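Local coordinates for 1-deoxy-D-xylulose 5-phosphate reductoisomerase (Moraxella catarrhalis, PDB 4ZQG), which catalyses the NAD(P)H-dependent rearrangement and reduction of 1-deoxy-D-xylulose 5-phosphate to 2-C-methyl-D-erythritol 4-phosphate, a step of the MEP pathway of isoprenoid biosynthesis, at residues L6-A10 with N31-I35; S21-I25 with M280-A285; D99-I105 with K122-N128. All coordinates share one frame; numbering follows the deposited sequence.

Contact 1 (L6-A10 with N31-I35); sequences LQSLA and NRYRI
Q7 brings NE2 to the edge of the Y33 ring, 3.8 Å from CE1, with the amide plane turned 78° from the ring. The two side chains run side by side in the same direction. The extended Q7 chain, with CG anti to the backbone N (chi1 -168°), carries the amide that far; its OE1 is held by a hydrogen bond to T100 on the next strand. On the same face L9 packs against the base of the Y33 side chain, CD2 lying 4.0 Å from Y33 CB and 4.1 Å from I35 CD1, and I26 of helix 17-26 packs against all three of L9, Y33 and I35. The other face carries S8 and R34: S8 OG sits over one face of the R34 guanidinium, but its hydrogen bond goes to A97 O. L6 crosses R34 at roughly a right angle, CB against CB. Between the backbones R34 N donates to Q7 O at 3.0 Å and L9 N donates to R34 O at 2.8 Å; Q7 N to R32 O is weak. The parallel pairing, with helix 17-26 connecting the strands, is the beta-alpha-beta crossover that opens a Rossmann-type nucleotide-binding fold.

Contact 2 (S21-I25 with M280-A285); sequences STLAI and MKTPIA. With NAD (nicotinamide-adenine-dinucleotide), chain C.
With CG1 anti to the carbonyl carbon (chi1 -66°) and an extended second torsion (chi2 166°), I25 drives its CD1 against the backbone of K281 and A285, while the same pair of torsions in I284 sends CD1 back toward S21. I25 CD1 settles on backbone as much as on side chains, 3.4 Å from K281 O and 3.5 Å from A285 N, two atoms joined by a helical hydrogen bond. It also meets I284 CG2 at 3.6 Å and the methyl of A285. I284 CD1 touches S21 CB at 3.6 Å, and both of its methyl ends come against T22 OG1, a hydroxyl that bonds back to I18 O. K281 and I25 pass each other head to tail: the lysine CG and CD lie over S21 and A24, and the chain then bends so that NZ forms a salt bridge with D279. The short segments are inclined at 65°. On the cofactor side M280 abuts the C4N rim and carboxamide of the nicotinamide, its CG 3.2 Å from NAD O7N and its SD 3.8 Å from NAD C4N; it also touches fosmidomycin. No hydrogen bond links the two segments, so this junction of the nucleotide-binding fold with helix 281-289 rests on van der Waals packing, mostly of methyl groups, some against polar backbone and hydroxyl atoms; the charge of K281 is probably balanced by D279, and M280 offers the nicotinamide a largely nonpolar surface.

Contact 3 (D99-I105 with K122-N128); sequences DTVVAAI and KRILLAN. With NAD (nicotinamide-adenine-dinucleotide), chain C.
Strands 100-103 and 123-126 run parallel, their short axes 4.6 Å apart and inclined at 19°, as the two strands of a beta-alpha-beta crossover through helix 111-120 in the Rossmann-type sheet. The ladder steps from R123 O to V101 N, from V101 O to L125 N at 2.7 Å, and from L125 O to A103 N; a weak bond from R123 N to D99 O begins it. On one face T100 and R123 lie side by side, the hydroxyl OG1, whose polar partner is Q7, resting along the aliphatic part of the arginine. The extended R123 chain, CG anti to the backbone N (chi1 176°), carries NH1 to a hydrogen bond with Y290 O. Next on this face L125 spreads its two methyls: CD1 reaches T100 CG2 at 3.6 Å and CD2 meets V102 CG2 at 3.8 Å. The opposite face is lined by V101, A103, I124 and L126, where A103 CB touches L126 CD1 at 3.7 Å and helix 111-120 packs on V101, A103 and I124.

Beyond the strands both segments turn toward NAD. A103 O accepts two backbone donors, N128 N at 3.0 Å, nearly in line with the carbonyl, and A127 N, which is tilted from its plane; this fork probably helps to hold the turn that sets A127 and N128 beside the nicotinamide ribose. I105 lays CG2 against the adenine, 3.6 Å from NAD N3A. N128 is tied to its surroundings through OD1 to S131 and ND2 to G107 O, and a water accepts from I105 N while donating weakly to N128 OD1. Closest to the cofactor is the methyl of A127, its CB 3.1 Å from NAD O4D.

Contacts 1 and 3 belong to one parallel sheet, in which strands 7-12 and 100-103 are neighbours. Their centres are 13 Å apart, and they meet directly through the Q7-T100 hydrogen bond (OE1 to OG1, 2.8 Å) and a probable one from A10 N to T100 O, also 2.8 Å. Contact 2 uses helix 17-26, the connection between the two strands of contact 1, and brushes contact 3 where T22 OG1 approaches V102 CG1 at 4.2 Å. Contacts 2 and 3 both touch NAD, the former at the nicotinamide through M280 and the latter at both riboses and the adenine; contact 1 stays back, with the I35 side chain about 13 Å from NAD. The M280 side chain is about 6 Å from the magnesium ion.

Contact 1 (L6-A10 with N31-I35)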
loop_
_atom_site.group_PDB
_atom_site.type_symbol
_atom_site.label_atom_id
_atom_site.label_comp_id
_atom_site.label_asym_id
_atom_site.label_seq_id
_atom_site.Cartn_x
_atom_site.Cartn_y
_atom_site.Cartn_z
ATOM N N LEU A 6 27.211 -16.053 -2.370
ATOM C CA LEU A 6 26.965 -14.571 -2.354
ATOM C C LEU A 6 26.491 -14.088 -3.702
ATOM O O LEU A 6 27.072 -14.446 -4.724
ATOM C CB LEU A 6 28.233 -13.813 -2.010
ATOM C CG LEU A 6 28.863 -14.209 -0.685
ATOM C CD1 LEU A 6 30.058 -13.307 -0.395
ATOM C CD2 LEU A 6 27.839 -14.158 0.448
ATOM N N GLN A 7 25.445 -13.271 -3.699
ATOM C CA GLN A 7 24.970 -12.648 -4.922
ATOM C C GLN A 7 26.027 -11.669 -5.439
ATOM O O GLN A 7 26.359 -10.696 -4.788
ATOM C CB GLN A 7 23.650 -11.935 -4.667
ATOM C CG GLN A 7 22.875 -11.466 -5.898
ATOM C CD GLN A 7 21.584 -10.797 -5.488
ATOM O OE1 GLN A 7 21.106 -9.845 -6.106
ATOM N NE2 GLN A 7 21.028 -11.286 -4.402
ATOM N N SER A 8 26.528 -11.959 -6.630
ATOM C CA SER A 8 27.499 -11.152 -7.306
ATOM C C SER A 8 26.862 -9.898 -7.900
ATOM O O SER A 8 25.893 -10.002 -8.613
ATOM C CB SER A 8 28.093 -12.005 -8.399
ATOM O OG SER A 8 29.046 -11.288 -9.142
ATOM N N LEU A 9 27.414 -8.723 -7.606
ATOM C CA LEU A 9 26.898 -7.442 -8.101
ATOM C C LEU A 9 27.824 -6.702 -9.059
ATOM O O LEU A 9 28.988 -6.561 -8.785
ATOM C CB LEU A 9 26.716 -6.495 -6.932
ATOM C CG LEU A 9 25.366 -6.401 -6.279
ATOM C CD1 LEU A 9 24.705 -7.768 -6.111
ATOM C CD2 LEU A 9 25.538 -5.705 -4.949
ATOM N N ALA A 10 27.275 -6.175 -10.149
ATOM C CA ALA A 10 27.948 -5.152 -10.936
ATOM C C ALA A 10 27.177 -3.887 -10.727
ATOM O O ALA A 10 25.974 -3.877 -10.948
ATOM C CB ALA A 10 27.938 -5.512 -12.404
ATOM N N ASN A 31 28.243 -9.844 4.298
ATOM C CA ASN A 31 28.337 -11.217 3.794
ATOM C C ASN A 31 27.077 -11.703 3.132
ATOM O O ASN A 31 26.673 -12.851 3.303
ATOM C CB ASN A 31 28.735 -12.193 4.918
ATOM C CG ASN A 31 30.156 -11.975 5.414
ATOM O OD1 ASN A 31 30.404 -12.065 6.609
ATOM N ND2 ASN A 31 31.093 -11.684 4.501
ATOM N N ARG A 32 26.462 -10.810 2.378
ATOM C CA ARG A 32 25.263 -11.097 1.623
ATOM C C ARG A 32 25.532 -10.875 0.128
ATOM O O ARG A 32 25.042 -11.610 -0.724
ATOM C CB ARG A 32 24.151 -10.163 2.145
ATOM C CG ARG A 32 22.725 -10.614 1.906
ATOM C CD ARG A 32 21.747 -9.861 2.801
ATOM N NE ARG A 32 20.677 -10.734 3.287
ATOM C CZ ARG A 32 19.687 -11.216 2.530
ATOM N NH1 ARG A 32 19.603 -10.920 1.230
ATOM N NH2 ARG A 32 18.770 -12.013 3.074
ATOM N N TYR A 33 26.312 -9.844 -0.169
ATOM C CA TYR A 33 26.564 -9.379 -1.509
ATOM C C TYR A 33 28.057 -9.364 -1.739
ATOM O O TYR A 33 28.796 -9.062 -0.838
ATOM C CB TYR A 33 25.992 -7.966 -1.651
ATOM C CG TYR A 33 24.502 -7.940 -1.375
ATOM C CD1 TYR A 33 23.627 -8.575 -2.248
ATOM C CD2 TYR A 33 23.977 -7.320 -0.250
ATOM C CE1 TYR A 33 22.263 -8.595 -2.025
ATOM C CE2 TYR A 33 22.604 -7.341 -0.002
ATOM C CZ TYR A 33 21.745 -7.984 -0.907
ATOM O OH TYR A 33 20.376 -8.057 -0.724
ATOM N N ARG A 34 28.482 -9.711 -2.944
ATOM C CA ARG A 34 29.868 -9.647 -3.381
ATOM C C ARG A 34 29.941 -8.621 -4.513
ATOM O O ARG A 34 29.207 -8.743 -5.481
ATOM C CB ARG A 34 30.324 -11.041 -3.899
ATOM C CG ARG A 34 31.681 -11.045 -4.599
ATOM C CD ARG A 34 32.201 -12.430 -5.006
ATOM N NE ARG A 34 31.720 -12.847 -6.325
ATOM C CZ ARG A 34 32.163 -12.378 -7.490
ATOM N NH1 ARG A 34 33.123 -11.447 -7.544
ATOM N NH2 ARG A 34 31.627 -12.843 -8.613
ATOM N N ILE A 35 30.834 -7.641 -4.427
ATOM C CA ILE A 35 31.005 -6.689 -5.523
ATOM C C ILE A 35 31.924 -7.251 -6.596
ATOM O O ILE A 35 33.075 -7.421 -6.385
ATOM C CB ILE A 35 31.631 -5.377 -5.075
ATOM C CG1 ILE A 35 30.897 -4.764 -3.886
ATOM C CG2 ILE A 35 31.679 -4.417 -6.239
ATOM C CD1 ILE A 35 29.416 -4.716 -4.008
#

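Contact 2 (S21-I25 with M280-A285)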
loop_
_atom_site.group_PDB
_atom_site.type_symbol
_atom_site.label_atom_id
_atom_site.label_comp_id
_atom_site.label_asym_id
_atom_site.label_seq_id
_atom_site.Cartn_x
_atom_site.Cartn_y
_atom_site.Cartn_z
ATOM N N SER A 21 24.112 5.362 -2.509
ATOM C CA SER A 21 23.091 4.733 -1.695
ATOM C C SER A 21 23.177 3.236 -1.736
ATOM O O SER A 21 22.969 2.591 -0.717
ATOM C CB SER A 21 21.697 5.130 -2.136
ATOM O OG SER A 21 21.445 6.494 -1.871
ATOM N N THR A 22 23.458 2.681 -2.922
ATOM C CA THR A 22 23.601 1.228 -3.097
ATOM C C THR A 22 24.720 0.766 -2.195
ATOM O O THR A 22 24.568 -0.138 -1.366
ATOM C CB THR A 22 23.884 0.901 -4.567
ATOM O OG1 THR A 22 22.878 1.519 -5.377
ATOM C CG2 THR A 22 23.881 -0.555 -4.841
ATOM N N LEU A 23 25.844 1.432 -2.313
ATOM C CA LEU A 23 27.018 1.011 -1.553
ATOM C C LEU A 23 26.764 1.158 -0.096
ATOM O O LEU A 23 27.257 0.347 0.698
ATOM C CB LEU A 23 28.305 1.762 -2.001
ATOM C CG LEU A 23 28.704 1.315 -3.422
ATOM C CD1 LEU A 23 29.802 2.127 -4.072
ATOM C CD2 LEU A 23 29.023 -0.162 -3.413
ATOM N N ALA A 24 25.970 2.161 0.289
ATOM C CA ALA A 24 25.702 2.356 1.732
ATOM C C ALA A 24 24.964 1.167 2.307
ATOM O O ALA A 24 25.175 0.800 3.468
ATOM C CB ALA A 24 25.000 3.661 1.996
ATOM N N ILE A 25 24.166 0.509 1.466
ATOM C CA ILE A 25 23.480 -0.688 1.849
ATOM C C ILE A 25 24.432 -1.881 1.876
ATOM O O ILE A 25 24.393 -2.669 2.799
ATOM C CB ILE A 25 22.317 -0.955 0.886
ATOM C CG1 ILE A 25 21.237 0.137 1.009
ATOM C CG2 ILE A 25 21.700 -2.325 1.151
ATOM C CD1 ILE A 25 20.218 0.136 -0.146
ATOM N N MET A 280 16.472 7.098 -1.239
ATOM C CA MET A 280 16.536 6.000 -2.192
ATOM C C MET A 280 17.067 4.691 -1.642
ATOM O O MET A 280 17.027 3.697 -2.338
ATOM C CB MET A 280 17.393 6.393 -3.398
ATOM C CG MET A 280 16.790 7.481 -4.274
ATOM S SD MET A 280 15.172 7.084 -4.957
ATOM C CE MET A 280 15.495 5.645 -5.955
ATOM N N LYS A 281 17.596 4.661 -0.419
ATOM C CA LYS A 281 17.998 3.374 0.148
ATOM C C LYS A 281 16.830 2.420 0.347
ATOM O O LYS A 281 17.012 1.212 0.267
ATOM C CB LYS A 281 18.752 3.540 1.456
ATOM C CG LYS A 281 20.117 4.154 1.284
ATOM C CD LYS A 281 20.977 4.107 2.551
ATOM C CE LYS A 281 20.401 4.949 3.666
ATOM N NZ LYS A 281 20.464 6.401 3.353
ATOM N N THR A 282 15.627 2.959 0.557
ATOM C CA THR A 282 14.454 2.105 0.726
ATOM C C THR A 282 14.188 1.286 -0.532
ATOM O O THR A 282 14.205 0.066 -0.480
ATOM C CB THR A 282 13.237 2.898 1.212
ATOM O OG1 THR A 282 13.362 3.179 2.612
ATOM C CG2 THR A 282 12.010 2.127 1.016
ATOM N N PRO A 283 13.945 1.930 -1.676
ATOM C CA PRO A 283 13.716 1.140 -2.890
ATOM C C PRO A 283 14.896 0.311 -3.342
ATOM O O PRO A 283 14.712 -0.769 -3.908
ATOM C CB PRO A 283 13.408 2.182 -3.939
ATOM C CG PRO A 283 13.790 3.482 -3.341
ATOM C CD PRO A 283 13.628 3.337 -1.879
ATOM N N ILE A 284 16.118 0.782 -3.096
ATOM C CA ILE A 284 17.282 0.004 -3.522
ATOM C C ILE A 284 17.296 -1.247 -2.669
ATOM O O ILE A 284 17.438 -2.333 -3.164
ATOM C CB ILE A 284 18.598 0.816 -3.398
ATOM C CG1 ILE A 284 18.550 1.989 -4.361
ATOM C CG2 ILE A 284 19.838 -0.029 -3.759
ATOM C CD1 ILE A 284 19.602 3.013 -4.077
ATOM N N ALA A 285 17.130 -1.078 -1.369
ATOM C CA ALA A 285 17.150 -2.196 -0.455
ATOM C C ALA A 285 16.091 -3.239 -0.805
ATOM O O ALA A 285 16.369 -4.431 -0.797
ATOM C CB ALA A 285 16.928 -1.681 0.953
HETATM P PA NAD C . 24.640 10.969 -11.171
HETATM O O1A NAD C . 24.763 12.080 -12.157
HETATM O O2A NAD C . 24.756 11.225 -9.684
HETATM O O5B NAD C . 25.584 9.714 -11.558
HETATM C C5B NAD C . 25.615 9.110 -12.840
HETATM C C4B NAD C . 26.597 7.927 -12.871
HETATM O O4B NAD C . 26.715 7.509 -14.243
HETATM C C3B NAD C . 28.005 8.276 -12.371
HETATM O O3B NAD C . 28.607 7.192 -11.658
HETATM C C2B NAD C . 28.771 8.546 -13.656
HETATM O O2B NAD C . 30.130 8.119 -13.606
HETATM C C1B NAD C . 28.035 7.750 -14.728
HETATM N N9A NAD C . 28.030 8.469 -16.037
HETATM C C8A NAD C . 27.680 9.754 -16.229
HETATM N N7A NAD C . 27.797 10.106 -17.532
HETATM C C5A NAD C . 28.234 9.040 -18.201
HETATM C C6A NAD C . 28.567 8.789 -19.621
HETATM N N6A NAD C . 28.425 9.781 -20.556
HETATM N N1A NAD C . 29.005 7.544 -19.903
HETATM C C2A NAD C . 29.160 6.579 -18.949
HETATM N N3A NAD C . 28.885 6.741 -17.634
HETATM C C4A NAD C . 28.413 7.950 -17.218
HETATM O O3 NAD C . 23.209 10.284 -11.488
HETATM P PN NAD C . 22.046 9.815 -10.474
HETATM O O1N NAD C . 21.385 11.095 -10.010
HETATM O O2N NAD C . 22.618 8.753 -9.567
HETATM O O5D NAD C . 21.108 9.116 -11.576
HETATM C C5D NAD C . 21.354 7.788 -12.043
HETATM C C4D NAD C . 20.123 7.251 -12.776
HETATM O O4D NAD C . 19.108 6.819 -11.865
HETATM C C3D NAD C . 19.500 8.333 -13.639
HETATM O O3D NAD C . 19.001 7.698 -14.812
HETATM C C2D NAD C . 18.399 8.914 -12.780
HETATM O O2D NAD C . 17.385 9.538 -13.581
HETATM C C1D NAD C . 17.955 7.678 -11.990
HETATM N N1N NAD C . 17.407 8.023 -10.669
HETATM C C2N NAD C . 18.169 8.646 -9.735
HETATM C C3N NAD C . 17.630 9.005 -8.482
HETATM C C7N NAD C . 18.448 9.675 -7.408
HETATM O O7N NAD C . 18.036 9.702 -6.262
HETATM N N7N NAD C . 19.627 10.222 -7.703
HETATM C C4N NAD C . 16.304 8.700 -8.219
HETATM C C5N NAD C . 15.572 8.053 -9.183
HETATM C C6N NAD C . 16.125 7.720 -10.407
#

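Contact 3 (D99-I105 with K122-N128)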
loop_
_atom_site.group_PDB
_atom_site.type_symbol
_atom_site.label_atom_id
_atom_site.label_comp_id
_atom_site.label_asym_id
_atom_site.label_seq_id
_atom_site.Cartn_x
_atom_site.Cartn_y
_atom_site.Cartn_z
ATOM N N ASP A 99 25.781 -11.843 -11.145
ATOM C CA ASP A 99 24.362 -12.167 -10.984
ATOM C C ASP A 99 23.494 -10.938 -11.240
ATOM O O ASP A 99 22.502 -11.020 -11.943
ATOM C CB ASP A 99 24.038 -12.667 -9.564
ATOM C CG ASP A 99 24.710 -13.989 -9.214
ATOM O OD1 ASP A 99 25.052 -14.168 -8.034
ATOM O OD2 ASP A 99 24.904 -14.856 -10.085
ATOM N N THR A 100 23.840 -9.806 -10.651
ATOM C CA THR A 100 22.927 -8.686 -10.596
ATOM C C THR A 100 23.557 -7.410 -11.072
ATOM O O THR A 100 24.655 -7.128 -10.719
ATOM C CB THR A 100 22.369 -8.519 -9.173
ATOM O OG1 THR A 100 21.667 -9.719 -8.822
ATOM C CG2 THR A 100 21.364 -7.339 -9.086
ATOM N N VAL A 101 22.853 -6.640 -11.898
ATOM C CA VAL A 101 23.381 -5.402 -12.400
ATOM C C VAL A 101 22.493 -4.308 -11.915
ATOM O O VAL A 101 21.279 -4.368 -12.088
ATOM C CB VAL A 101 23.388 -5.332 -13.914
ATOM C CG1 VAL A 101 23.849 -3.963 -14.358
ATOM C CG2 VAL A 101 24.311 -6.382 -14.493
ATOM N N VAL A 102 23.112 -3.300 -11.327
ATOM C CA VAL A 102 22.454 -2.103 -10.917
ATOM C C VAL A 102 22.750 -1.090 -12.032
ATOM O O VAL A 102 23.864 -0.671 -12.220
ATOM C CB VAL A 102 23.048 -1.689 -9.575
ATOM C CG1 VAL A 102 22.533 -0.333 -9.096
ATOM C CG2 VAL A 102 22.799 -2.801 -8.567
ATOM N N ALA A 103 21.728 -0.714 -12.785
ATOM C CA ALA A 103 21.895 0.131 -13.933
ATOM C C ALA A 103 21.751 1.564 -13.519
ATOM O O ALA A 103 20.661 2.065 -13.539
ATOM C CB ALA A 103 20.817 -0.206 -14.946
ATOM N N ALA A 104 22.830 2.238 -13.138
ATOM C CA ALA A 104 22.707 3.634 -12.650
ATOM C C ALA A 104 23.509 4.637 -13.416
ATOM O O ALA A 104 23.834 5.667 -12.865
ATOM C CB ALA A 104 23.047 3.747 -11.167
ATOM N N ILE A 105 23.805 4.342 -14.679
ATOM C CA ILE A 105 24.413 5.318 -15.563
ATOM C C ILE A 105 23.336 6.286 -15.928
ATOM O O ILE A 105 22.302 5.861 -16.294
ATOM C CB ILE A 105 24.863 4.717 -16.913
ATOM C CG1 ILE A 105 25.884 3.557 -16.779
ATOM C CG2 ILE A 105 25.447 5.809 -17.802
ATOM C CD1 ILE A 105 26.766 3.639 -15.584
ATOM N N LYS A 122 20.210 -11.088 -16.963
ATOM C CA LYS A 122 20.618 -10.812 -15.600
ATOM C C LYS A 122 19.441 -10.335 -14.783
ATOM O O LYS A 122 18.404 -9.984 -15.317
ATOM C CB LYS A 122 21.727 -9.746 -15.533
ATOM C CG LYS A 122 23.030 -10.066 -16.234
ATOM C CD LYS A 122 23.769 -11.167 -15.534
ATOM C CE LYS A 122 24.977 -11.545 -16.359
ATOM N NZ LYS A 122 25.445 -12.914 -15.993
ATOM N N ARG A 123 19.623 -10.305 -13.473
ATOM C CA ARG A 123 18.747 -9.555 -12.617
ATOM C C ARG A 123 19.194 -8.132 -12.697
ATOM O O ARG A 123 20.342 -7.858 -12.431
ATOM C CB ARG A 123 18.848 -10.080 -11.201
ATOM C CG ARG A 123 18.043 -9.318 -10.179
ATOM C CD ARG A 123 17.832 -10.250 -8.998
ATOM N NE ARG A 123 17.608 -9.495 -7.781
ATOM C CZ ARG A 123 16.736 -9.826 -6.835
ATOM N NH1 ARG A 123 15.980 -10.923 -6.948
ATOM N NH2 ARG A 123 16.600 -9.037 -5.770
ATOM N N ILE A 124 18.314 -7.234 -13.105
ATOM C CA ILE A 124 18.677 -5.851 -13.346
ATOM C C ILE A 124 17.884 -4.943 -12.415
ATOM O O ILE A 124 16.669 -4.983 -12.425
ATOM C CB ILE A 124 18.313 -5.442 -14.787
ATOM C CG1 ILE A 124 18.875 -6.428 -15.808
ATOM C CG2 ILE A 124 18.731 -4.015 -15.078
ATOM C CD1 ILE A 124 18.662 -5.998 -17.232
ATOM N N LEU A 125 18.576 -4.081 -11.684
ATOM C CA LEU A 125 17.972 -3.113 -10.825
ATOM C C LEU A 125 18.072 -1.762 -11.506
ATOM O O LEU A 125 19.144 -1.167 -11.583
ATOM C CB LEU A 125 18.719 -3.058 -9.488
ATOM C CG LEU A 125 18.403 -4.099 -8.419
ATOM C CD1 LEU A 125 18.276 -5.492 -8.985
ATOM C CD2 LEU A 125 19.459 -4.110 -7.347
ATOM N N LEU A 126 16.936 -1.238 -11.953
ATOM C CA LEU A 126 16.945 -0.143 -12.890
ATOM C C LEU A 126 16.732 1.181 -12.237
ATOM O O LEU A 126 15.710 1.453 -11.688
ATOM C CB LEU A 126 15.885 -0.383 -13.947
ATOM C CG LEU A 126 16.030 0.500 -15.167
ATOM C CD1 LEU A 126 17.281 0.157 -15.922
ATOM C CD2 LEU A 126 14.831 0.296 -16.049
ATOM N N ALA A 127 17.732 2.029 -12.302
ATOM C CA ALA A 127 17.577 3.392 -11.842
ATOM C C ALA A 127 17.430 4.196 -13.088
ATOM O O ALA A 127 16.533 5.008 -13.250
ATOM C CB ALA A 127 18.807 3.840 -11.064
ATOM N N ASN A 128 18.370 3.944 -13.962
ATOM C CA ASN A 128 18.497 4.569 -15.263
ATOM C C ASN A 128 17.225 4.473 -16.123
ATOM O O ASN A 128 17.036 3.514 -16.903
ATOM C CB ASN A 128 19.665 3.872 -15.943
ATOM C CG ASN A 128 19.858 4.312 -17.328
ATOM O OD1 ASN A 128 20.118 3.490 -18.200
ATOM N ND2 ASN A 128 19.740 5.614 -17.564
HETATM P PA NAD C . 24.640 10.969 -11.171
HETATM O O1A NAD C . 24.763 12.080 -12.157
HETATM O O2A NAD C . 24.756 11.225 -9.684
HETATM O O5B NAD C . 25.584 9.714 -11.558
HETATM C C5B NAD C . 25.615 9.110 -12.840
HETATM C C4B NAD C . 26.597 7.927 -12.871
HETATM O O4B NAD C . 26.715 7.509 -14.243
HETATM C C3B NAD C . 28.005 8.276 -12.371
HETATM O O3B NAD C . 28.607 7.192 -11.658
HETATM C C2B NAD C . 28.771 8.546 -13.656
HETATM O O2B NAD C . 30.130 8.119 -13.606
HETATM C C1B NAD C . 28.035 7.750 -14.728
HETATM N N9A NAD C . 28.030 8.469 -16.037
HETATM C C8A NAD C . 27.680 9.754 -16.229
HETATM N N7A NAD C . 27.797 10.106 -17.532
HETATM C C5A NAD C . 28.234 9.040 -18.201
HETATM C C6A NAD C . 28.567 8.789 -19.621
HETATM N N6A NAD C . 28.425 9.781 -20.556
HETATM N N1A NAD C . 29.005 7.544 -19.903
HETATM C C2A NAD C . 29.160 6.579 -18.949
HETATM N N3A NAD C . 28.885 6.741 -17.634
HETATM C C4A NAD C . 28.413 7.950 -17.218
HETATM O O3 NAD C . 23.209 10.284 -11.488
HETATM P PN NAD C . 22.046 9.815 -10.474
HETATM O O1N NAD C . 21.385 11.095 -10.010
HETATM O O2N NAD C . 22.618 8.753 -9.567
HETATM O O5D NAD C . 21.108 9.116 -11.576
HETATM C C5D NAD C . 21.354 7.788 -12.043
HETATM C C4D NAD C . 20.123 7.251 -12.776
HETATM O O4D NAD C . 19.108 6.819 -11.865
HETATM C C3D NAD C . 19.500 8.333 -13.639
HETATM O O3D NAD C . 19.001 7.698 -14.812
HETATM C C2D NAD C . 18.399 8.914 -12.780
HETATM O O2D NAD C . 17.385 9.538 -13.581
HETATM C C1D NAD C . 17.955 7.678 -11.990
HETATM N N1N NAD C . 17.407 8.023 -10.669
HETATM C C2N NAD C . 18.169 8.646 -9.735
HETATM C C3N NAD C . 17.630 9.005 -8.482
HETATM C C7N NAD C . 18.448 9.675 -7.408
HETATM O O7N NAD C . 18.036 9.702 -6.262
HETATM N N7N NAD C . 19.627 10.222 -7.703
HETATM C C4N NAD C . 16.304 8.700 -8.219
HETATM C C5N NAD C . 15.572 8.053 -9.183
HETATM C C6N NAD C . 16.125 7.720 -10.407
HETATM O O HOH W 1 22.650 2.271 -16.370
#